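Local coordinates for oxysterol-binding protein homolog 1 (Saccharomyces cerevisiae, PDB 5H28) that carries sterols and other lipids between membranes and is targeted to the nucleus-vacuole junction by its ankyrin repeats, the part described here, at residues P3-K6 and L7-L10; L45-A48 and V49-A52; L130-A133 and Q134-Q137; V199-C202 and R203-L206. One frame throughout, in Å; residues are numbered along the deposited sequence.

Contact 1 of 4, residues P3-K6 and L7-L10; sequences PLLK and LKLL
K6 and L10, one helical turn apart, lie side by side and point the same way. The lysine leaves the backbone with CG opposite N (chi1 177°) and stays extended as far as CE; a bend at chi4 (-65°) then turns the ammonium toward the leucine, bringing NZ to 3.3 Å from L10 CD1. That is a van der Waals contact of a charged end with a methyl group. L10 differs from the lysine at chi1 (-78°): its CG lies beside the backbone N, which sets CD1 3.6 Å from K6 O. The same carbonyl oxygen accepts the backbone N-H of L10 at 2.9 Å. Three more bonds, L7 to P3, K8 to L4 and L9 to L5, continue the regular i to i+4 ladder of helix 2-15, the first helix of the ankyrin-repeat domain. Its buried side, made by L5, L9 and L10, faces helices 35-42 and 44-51. On a more exposed flank, L4 and K8 cross at a slant, with L4 CD2 3.7 Å from K8 CE. In the K8 chain the bend at chi3 brings CE to the leucine, and the one at chi4 turns NZ to hydrogen-bond Q28 OE1. L5 contributes CD2 at 4.4 Å from K8 CE, and its remaining side-chain neighbours include F29, V37 and V40.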
loop_
_atom_site.group_PDB
_atom_site.type_symbol
_atom_site.label_atom_id
_atom_site.label_comp_id
_atom_site.label_asym_id
_atom_site.label_seq_id
_atom_site.Cartn_x
_atom_site.Cartn_y
_atom_site.Cartn_z
ATOM N N PRO A 3 -10.282 26.080 16.639
ATOM C CA PRO A 3 -11.680 25.733 16.907
ATOM C C PRO A 3 -12.611 26.502 15.974
ATOM O O PRO A 3 -13.633 25.983 15.530
ATOM C CB PRO A 3 -11.862 26.143 18.366
ATOM C CG PRO A 3 -10.506 25.897 18.946
ATOM C CD PRO A 3 -9.599 26.477 17.884
ATOM N N LEU A 4 -12.247 27.745 15.678
ATOM C CA LEU A 4 -13.056 28.568 14.792
ATOM C C LEU A 4 -13.037 27.989 13.381
ATOM O O LEU A 4 -14.075 27.901 12.726
ATOM C CB LEU A 4 -12.543 30.011 14.784
ATOM C CG LEU A 4 -13.314 31.008 13.911
ATOM C CD1 LEU A 4 -13.151 32.414 14.470
ATOM C CD2 LEU A 4 -12.815 30.930 12.474
ATOM N N LEU A 5 -11.861 27.583 12.918
ATOM C CA LEU A 5 -11.739 27.012 11.581
ATOM C C LEU A 5 -12.499 25.695 11.451
ATOM O O LEU A 5 -13.093 25.417 10.410
ATOM C CB LEU A 5 -10.265 26.797 11.229
ATOM C CG LEU A 5 -9.436 28.061 11.000
ATOM C CD1 LEU A 5 -7.971 27.691 10.873
ATOM C CD2 LEU A 5 -9.920 28.782 9.749
ATOM N N LYS A 6 -12.482 24.892 12.509
ATOM C CA LYS A 6 -13.175 23.608 12.509
ATOM C C LYS A 6 -14.688 23.797 12.426
ATOM O O LYS A 6 -15.364 23.119 11.654
ATOM C CB LYS A 6 -12.820 22.821 13.773
ATOM C CG LYS A 6 -13.546 21.494 13.906
ATOM C CD LYS A 6 -13.095 20.754 15.157
ATOM C CE LYS A 6 -13.902 19.490 15.382
ATOM N NZ LYS A 6 -15.334 19.786 15.664
ATOM N N LEU A 7 -15.213 24.722 13.224
ATOM C CA LEU A 7 -16.646 24.998 13.233
ATOM C C LEU A 7 -17.080 25.539 11.872
ATOM O O LEU A 7 -18.142 25.183 11.359
ATOM C CB LEU A 7 -16.974 26.017 14.329
ATOM C CG LEU A 7 -18.453 26.328 14.571
ATOM C CD1 LEU A 7 -19.153 25.086 15.106
ATOM C CD2 LEU A 7 -18.581 27.479 15.565
ATOM N N LYS A 8 -16.247 26.402 11.301
ATOM C CA LYS A 8 -16.504 27.011 10.000
ATOM C C LYS A 8 -16.562 25.946 8.909
ATOM O O LYS A 8 -17.463 25.939 8.070
ATOM C CB LYS A 8 -15.392 28.013 9.671
ATOM C CG LYS A 8 -15.513 28.681 8.312
ATOM C CD LYS A 8 -14.220 29.396 7.925
ATOM C CE LYS A 8 -13.848 30.485 8.914
ATOM N NZ LYS A 8 -14.843 31.591 8.918
ATOM N N LEU A 9 -15.588 25.042 8.926
ATOM C CA LEU A 9 -15.527 23.986 7.930
ATOM C C LEU A 9 -16.700 23.023 8.055
ATOM O O LEU A 9 -17.320 22.654 7.053
ATOM C CB LEU A 9 -14.204 23.227 8.053
ATOM C CG LEU A 9 -14.010 22.048 7.097
ATOM C CD1 LEU A 9 -14.170 22.526 5.665
ATOM C CD2 LEU A 9 -12.629 21.433 7.306
ATOM N N LEU A 10 -17.010 22.614 9.283
ATOM C CA LEU A 10 -18.120 21.699 9.503
ATOM C C LEU A 10 -19.440 22.313 9.042
ATOM O O LEU A 10 -20.297 21.616 8.501
ATOM C CB LEU A 10 -18.207 21.315 10.984
ATOM C CG LEU A 10 -17.190 20.267 11.436
ATOM C CD1 LEU A 10 -17.137 20.217 12.958
ATOM C CD2 LEU A 10 -17.568 18.910 10.864
#

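Contact 2 of 4, residues L45-A48 and V49-A52; sequences LHYA and VQVA
Y47 and Q50 send their side chains the same way from neighbouring turns of helix 44-51, in the first predicted ankyrin repeat. The phenol ring and the amide run side by side; their planes are 37° apart, and Q50 OE1 comes to the ring edge, near its plane, rather than over a face, 3.9 Å from Y47 CD1. Both residues have CG beside the backbone N (chi1 -64° in each), and the glutamine is extended past CG, which carries its amide out to the level of the ring. Q50 CG passes 3.4 Å from H46 O on the way. Y47 also packs on K6, L10 and L13 of helix 2-15. Another side of the helix is aliphatic: L45 CD1 comes to 4.5 Å from V49 CG2, and A48 CB to 4.2 Å from A52 CB. H46 turns away from V49-A52 and donates its NE2 hydrogen to the backbone oxygen of N87. In the main chain V49 N bonds L45 O at 3.0 Å, but V51 N divides itself between Y47 O and a weak, longer bond to A48 O. A52, the first residue to leave helical angles, still closes on A48 O at 2.8 Å. Beyond this turn, R98 NH1 bonds the oxygens of both V49 and A52, so a cationic side chain supplies donors where the helix itself runs out and probably offsets the partial negative charge there.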
loop_
_atom_site.group_PDB
_atom_site.type_symbol
_atom_site.label_atom_id
_atom_site.label_comp_id
_atom_site.label_asym_id
_atom_site.label_seq_id
_atom_site.Cartn_x
_atom_site.Cartn_y
_atom_site.Cartn_z
ATOM N N LEU A 45 -11.224 15.692 5.083
ATOM C CA LEU A 45 -11.862 14.483 4.580
ATOM C C LEU A 45 -12.522 13.708 5.722
ATOM O O LEU A 45 -13.584 13.113 5.534
ATOM C CB LEU A 45 -10.854 13.603 3.834
ATOM C CG LEU A 45 -11.455 12.393 3.111
ATOM C CD1 LEU A 45 -12.576 12.843 2.181
ATOM C CD2 LEU A 45 -10.361 11.680 2.326
ATOM N N HIS A 46 -11.902 13.717 6.903
ATOM C CA HIS A 46 -12.487 13.042 8.060
ATOM C C HIS A 46 -13.829 13.692 8.370
ATOM O O HIS A 46 -14.842 13.015 8.546
ATOM C CB HIS A 46 -11.603 13.193 9.305
ATOM C CG HIS A 46 -10.428 12.269 9.345
ATOM N ND1 HIS A 46 -9.321 12.429 8.539
ATOM C CD2 HIS A 46 -10.175 11.189 10.122
ATOM C CE1 HIS A 46 -8.437 11.489 8.821
ATOM N NE2 HIS A 46 -8.931 10.722 9.778
ATOM N N TYR A 47 -13.827 15.018 8.451
ATOM C CA TYR A 47 -15.048 15.738 8.767
ATOM C C TYR A 47 -16.110 15.587 7.688
ATOM O O TYR A 47 -17.298 15.527 7.991
ATOM C CB TYR A 47 -14.743 17.221 9.014
ATOM C CG TYR A 47 -13.865 17.452 10.227
ATOM C CD1 TYR A 47 -14.146 16.826 11.440
ATOM C CD2 TYR A 47 -12.753 18.288 10.160
ATOM C CE1 TYR A 47 -13.340 17.024 12.558
ATOM C CE2 TYR A 47 -11.938 18.493 11.277
ATOM C CZ TYR A 47 -12.240 17.856 12.468
ATOM O OH TYR A 47 -11.442 18.045 13.576
ATOM N N ALA A 48 -15.688 15.516 6.431
ATOM C CA ALA A 48 -16.640 15.363 5.341
ATOM C C ALA A 48 -17.308 14.000 5.425
ATOM O O ALA A 48 -18.509 13.879 5.194
ATOM C CB ALA A 48 -15.942 15.524 4.006
ATOM N N VAL A 49 -16.532 12.970 5.749
ATOM C CA VAL A 49 -17.087 11.627 5.873
ATOM C C VAL A 49 -18.141 11.602 6.980
ATOM O O VAL A 49 -19.113 10.850 6.910
ATOM C CB VAL A 49 -15.979 10.593 6.188
ATOM C CG1 VAL A 49 -16.593 9.267 6.629
ATOM C CG2 VAL A 49 -15.114 10.384 4.962
ATOM N N GLN A 50 -17.963 12.442 7.991
ATOM C CA GLN A 50 -18.909 12.472 9.095
ATOM C C GLN A 50 -20.196 13.247 8.846
ATOM O O GLN A 50 -21.244 12.880 9.374
ATOM C CB GLN A 50 -18.239 13.036 10.351
ATOM C CG GLN A 50 -17.105 12.188 10.882
ATOM C CD GLN A 50 -16.654 12.622 12.259
ATOM O OE1 GLN A 50 -16.284 13.777 12.472
ATOM N NE2 GLN A 50 -16.681 11.691 13.206
ATOM N N VAL A 51 -20.139 14.300 8.034
ATOM C CA VAL A 51 -21.332 15.121 7.836
ATOM C C VAL A 51 -21.799 15.464 6.425
ATOM O O VAL A 51 -22.963 15.829 6.238
ATOM C CB VAL A 51 -21.179 16.478 8.581
ATOM C CG1 VAL A 51 -20.675 16.250 9.994
ATOM C CG2 VAL A 51 -20.231 17.402 7.815
ATOM N N ALA A 52 -20.924 15.338 5.434
ATOM C CA ALA A 52 -21.268 15.736 4.071
ATOM C C ALA A 52 -21.872 14.697 3.134
ATOM O O ALA A 52 -21.718 13.494 3.333
ATOM C CB ALA A 52 -20.032 16.354 3.409
#

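Contact 3 of 4, residues L130-A133 and Q134-Q137; sequences LNIA and QMMQ
Q134 bonds back to the preceding turn twice, once through its backbone and once, weakly, through its side chain. Its N meets L130 O at 2.8 Å, with the donor standing above the carbonyl plane, 37° out of it. Its NE2 reaches N131 O at 3.5 Å, a long bond made possible by the bend at chi2 (-90°), which folds the amide back along the helix. N131 O also takes the N-H of M135 at 3.1 Å and therefore serves two donors. The planes of the N131 and Q134 amides are 2° apart although the chains cross, and N131 OD1 and Q134 NE2 stay 4.0 Å from each other. This is the start of the long helix 130-156 of the ankyrin-repeat domain, packed on helix 99-106; N129 OD1 receives the N-H of N131 and, weakly, that of I132. Such a side-chain acceptor serves amides that lack a preceding helical turn. The apolar contacts gather on another face. I132 and M135 run side by side, and the bent methionine brings CE to 4.1 Å from I132 CG2. M136 SD lies 4.3 Å from I132 CG2, and M136 CG 3.3 Å from I132 O. Both methionines also pack against V102 of helix 99-106, and I132 touches S97 and C127.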
loop_
_atom_site.group_PDB
_atom_site.type_symbol
_atom_site.label_atom_id
_atom_site.label_comp_id
_atom_site.label_asym_id
_atom_site.label_seq_id
_atom_site.Cartn_x
_atom_site.Cartn_y
_atom_site.Cartn_z
ATOM N N LEU A 130 -22.115 -5.731 9.562
ATOM C CA LEU A 130 -21.301 -6.768 8.934
ATOM C C LEU A 130 -21.497 -6.915 7.429
ATOM O O LEU A 130 -20.698 -7.576 6.763
ATOM C CB LEU A 130 -21.514 -8.109 9.640
ATOM C CG LEU A 130 -21.106 -8.099 11.117
ATOM C CD1 LEU A 130 -21.299 -9.490 11.697
ATOM C CD2 LEU A 130 -19.650 -7.657 11.263
ATOM N N ASN A 131 -22.550 -6.307 6.888
ATOM C CA ASN A 131 -22.769 -6.353 5.449
ATOM C C ASN A 131 -21.706 -5.445 4.824
ATOM O O ASN A 131 -21.162 -5.742 3.759
ATOM C CB ASN A 131 -24.177 -5.858 5.095
ATOM C CG ASN A 131 -24.408 -5.780 3.597
ATOM O OD1 ASN A 131 -24.091 -6.713 2.859
ATOM N ND2 ASN A 131 -24.974 -4.667 3.139
ATOM N N ILE A 132 -21.409 -4.333 5.488
ATOM C CA ILE A 132 -20.384 -3.430 4.986
ATOM C C ILE A 132 -19.033 -4.133 5.144
ATOM O O ILE A 132 -18.183 -4.068 4.256
ATOM C CB ILE A 132 -20.385 -2.083 5.758
ATOM C CG1 ILE A 132 -21.674 -1.318 5.450
ATOM C CG2 ILE A 132 -19.165 -1.246 5.361
ATOM C CD1 ILE A 132 -21.816 0.006 6.194
ATOM N N ALA A 133 -18.846 -4.826 6.265
ATOM C CA ALA A 133 -17.594 -5.543 6.501
ATOM C C ALA A 133 -17.378 -6.597 5.413
ATOM O O ALA A 133 -16.265 -6.766 4.915
ATOM C CB ALA A 133 -17.608 -6.203 7.881
ATOM N N GLN A 134 -18.441 -7.309 5.050
ATOM C CA GLN A 134 -18.336 -8.332 4.018
ATOM C C GLN A 134 -17.904 -7.720 2.689
ATOM O O GLN A 134 -17.056 -8.272 1.986
ATOM C CB GLN A 134 -19.677 -9.063 3.867
ATOM C CG GLN A 134 -19.703 -10.089 2.751
ATOM C CD GLN A 134 -20.144 -9.502 1.427
ATOM O OE1 GLN A 134 -19.974 -10.119 0.376
ATOM N NE2 GLN A 134 -20.731 -8.309 1.469
ATOM N N MET A 135 -18.479 -6.570 2.356
ATOM C CA MET A 135 -18.142 -5.876 1.120
ATOM C C MET A 135 -16.667 -5.472 1.128
ATOM O O MET A 135 -15.981 -5.563 0.108
ATOM C CB MET A 135 -19.046 -4.650 0.956
ATOM C CG MET A 135 -18.696 -3.739 -0.208
ATOM S SD MET A 135 -17.562 -2.420 0.263
ATOM C CE MET A 135 -18.637 -1.386 1.249
ATOM N N MET A 136 -16.173 -5.037 2.281
ATOM C CA MET A 136 -14.774 -4.638 2.390
ATOM C C MET A 136 -13.863 -5.845 2.220
ATOM O O MET A 136 -12.799 -5.750 1.605
ATOM C CB MET A 136 -14.515 -3.979 3.746
ATOM C CG MET A 136 -15.259 -2.661 3.927
ATOM S SD MET A 136 -14.919 -1.908 5.535
ATOM C CE MET A 136 -13.273 -1.262 5.271
ATOM N N GLN A 137 -14.292 -6.982 2.763
ATOM C CA GLN A 137 -13.521 -8.217 2.679
ATOM C C GLN A 137 -13.430 -8.691 1.235
ATOM O O GLN A 137 -12.362 -9.093 0.772
ATOM C CB GLN A 137 -14.182 -9.301 3.536
ATOM C CG GLN A 137 -13.462 -10.638 3.521
ATOM C CD GLN A 137 -12.092 -10.568 4.158
ATOM O OE1 GLN A 137 -11.959 -10.242 5.340
ATOM N NE2 GLN A 137 -11.060 -10.874 3.379
#

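Contact 4 of 4, residues V199-C202 and R203-L206; sequences VIMC and RWLL
M201 and L205 form the tightly packed side of helix 199-207, in the third predicted ankyrin repeat; their chains run askew to each other, with M201 CG 3.9 Å from L205 CD1. A bend at chi2 (59°) turns the sulfur toward W204 in a Met-aromatic contact, M201 SD being 5.5 Å from the centroid of the six-membered ring and 49° off its normal. L205 CD2 lies in the plane of the indole, at its edge. Helices 160-167 and 189-196 cover this side through F160, L163 and F193, and W204 NE1 is hydrogen-bonded to E164 OE2, so the buried indole N-H has a carboxylate partner. H208 stacks on the tryptophan ring. The backbone is regular here: W204 N bonds I200 O at 3.0 Å, and L205 N bonds M201 O at 2.9 Å. The other side is looser. I200 and R203 are exposed, and R203 extends from CG to NE alongside V199. With its CG beside the backbone N (chi1 -68°), the arginine can run past V199 toward E245 of helix 241-256, where NH2 forms a salt bridge. V199 CG1 sits obliquely to the guanidinium, 3.6 Å from R203 NE.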
loop_
_atom_site.group_PDB
_atom_site.type_symbol
_atom_site.label_atom_id
_atom_site.label_comp_id
_atom_site.label_asym_id
_atom_site.label_seq_id
_atom_site.Cartn_x
_atom_site.Cartn_y
_atom_site.Cartn_z
ATOM N N VAL A 199 20.463 -14.007 -11.944
ATOM C CA VAL A 199 21.082 -13.484 -10.726
ATOM C C VAL A 199 20.731 -12.033 -10.407
ATOM O O VAL A 199 20.539 -11.684 -9.241
ATOM C CB VAL A 199 22.618 -13.637 -10.775
ATOM C CG1 VAL A 199 23.228 -13.211 -9.447
ATOM C CG2 VAL A 199 22.985 -15.086 -11.071
ATOM N N ILE A 200 20.644 -11.186 -11.425
ATOM C CA ILE A 200 20.301 -9.792 -11.189
ATOM C C ILE A 200 18.924 -9.695 -10.535
ATOM O O ILE A 200 18.745 -8.948 -9.571
ATOM C CB ILE A 200 20.323 -8.972 -12.501
ATOM C CG1 ILE A 200 21.768 -8.827 -12.985
ATOM C CG2 ILE A 200 19.690 -7.601 -12.282
ATOM C CD1 ILE A 200 21.911 -8.040 -14.266
ATOM N N MET A 201 17.955 -10.452 -11.043
ATOM C CA MET A 201 16.624 -10.413 -10.451
ATOM C C MET A 201 16.671 -10.959 -9.027
ATOM O O MET A 201 16.002 -10.434 -8.137
ATOM C CB MET A 201 15.624 -11.220 -11.280
ATOM C CG MET A 201 14.209 -11.238 -10.688
ATOM S SD MET A 201 13.460 -9.596 -10.505
ATOM C CE MET A 201 12.940 -9.303 -12.185
ATOM N N CYS A 202 17.451 -12.015 -8.810
ATOM C CA CYS A 202 17.563 -12.577 -7.467
ATOM C C CYS A 202 18.089 -11.510 -6.508
ATOM O O CYS A 202 17.550 -11.337 -5.417
ATOM C CB CYS A 202 18.495 -13.793 -7.456
ATOM S SG CYS A 202 17.792 -15.286 -8.195
ATOM N N ARG A 203 19.134 -10.792 -6.919
ATOM C CA ARG A 203 19.712 -9.739 -6.085
ATOM C C ARG A 203 18.672 -8.663 -5.790
ATOM O O ARG A 203 18.560 -8.194 -4.657
ATOM C CB ARG A 203 20.920 -9.102 -6.780
ATOM C CG ARG A 203 22.133 -10.007 -6.912
ATOM C CD ARG A 203 23.242 -9.307 -7.693
ATOM N NE ARG A 203 24.378 -10.188 -7.956
ATOM C CZ ARG A 203 25.251 -10.586 -7.037
ATOM N NH1 ARG A 203 25.131 -10.179 -5.780
ATOM N NH2 ARG A 203 26.239 -11.403 -7.370
ATOM N N TRP A 204 17.907 -8.280 -6.808
ATOM C CA TRP A 204 16.877 -7.256 -6.650
ATOM C C TRP A 204 15.823 -7.714 -5.644
ATOM O O TRP A 204 15.410 -6.960 -4.767
ATOM C CB TRP A 204 16.202 -6.967 -7.995
ATOM C CG TRP A 204 15.328 -5.739 -7.985
ATOM C CD1 TRP A 204 15.696 -4.464 -8.320
ATOM C CD2 TRP A 204 13.947 -5.669 -7.608
ATOM N NE1 TRP A 204 14.630 -3.610 -8.178
ATOM C CE2 TRP A 204 13.543 -4.321 -7.741
ATOM C CE3 TRP A 204 13.011 -6.615 -7.169
ATOM C CZ2 TRP A 204 12.241 -3.895 -7.450
ATOM C CZ3 TRP A 204 11.716 -6.190 -6.879
ATOM C CH2 TRP A 204 11.346 -4.841 -7.021
ATOM N N LEU A 205 15.389 -8.963 -5.772
ATOM C CA LEU A 205 14.382 -9.499 -4.871
ATOM C C LEU A 205 14.885 -9.539 -3.432
ATOM O O LEU A 205 14.163 -9.160 -2.508
ATOM C CB LEU A 205 13.962 -10.896 -5.335
ATOM C CG LEU A 205 13.186 -10.922 -6.658
ATOM C CD1 LEU A 205 13.086 -12.349 -7.157
ATOM C CD2 LEU A 205 11.801 -10.304 -6.465
ATOM N N LEU A 206 16.126 -9.980 -3.243
ATOM C CA LEU A 206 16.709 -10.050 -1.909
ATOM C C LEU A 206 16.780 -8.667 -1.276
ATOM O O LEU A 206 16.504 -8.511 -0.088
ATOM C CB LEU A 206 18.113 -10.661 -1.970
ATOM C CG LEU A 206 18.235 -12.189 -2.017
ATOM C CD1 LEU A 206 17.822 -12.775 -0.683
ATOM C CD2 LEU A 206 17.386 -12.753 -3.124
#

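How the contacts relate
The four contacts are successive eight-residue pieces, each of one helix, though A52 has already left its own. Only contacts 1 and 2 touch: their centres are 13 Å apart, and K6 CE meets Y47 OH at 3.4 Å while L10 CD2 lies 3.8 Å from Y47 CB, which joins the first helix to helix 44-51. Contact 3 lies about 21 Å from contact 2, centre to centre; it starts the long helix 130-156. Contact 4 belongs to the far part of the domain, its centre about 52 Å from that of contact 1, across the chain's centre. The ankyrin repeats target the protein to the nucleus-vacuole junction by interacting with NVJ1; sterols and phospholipids bind in the separate OSBP-related domain.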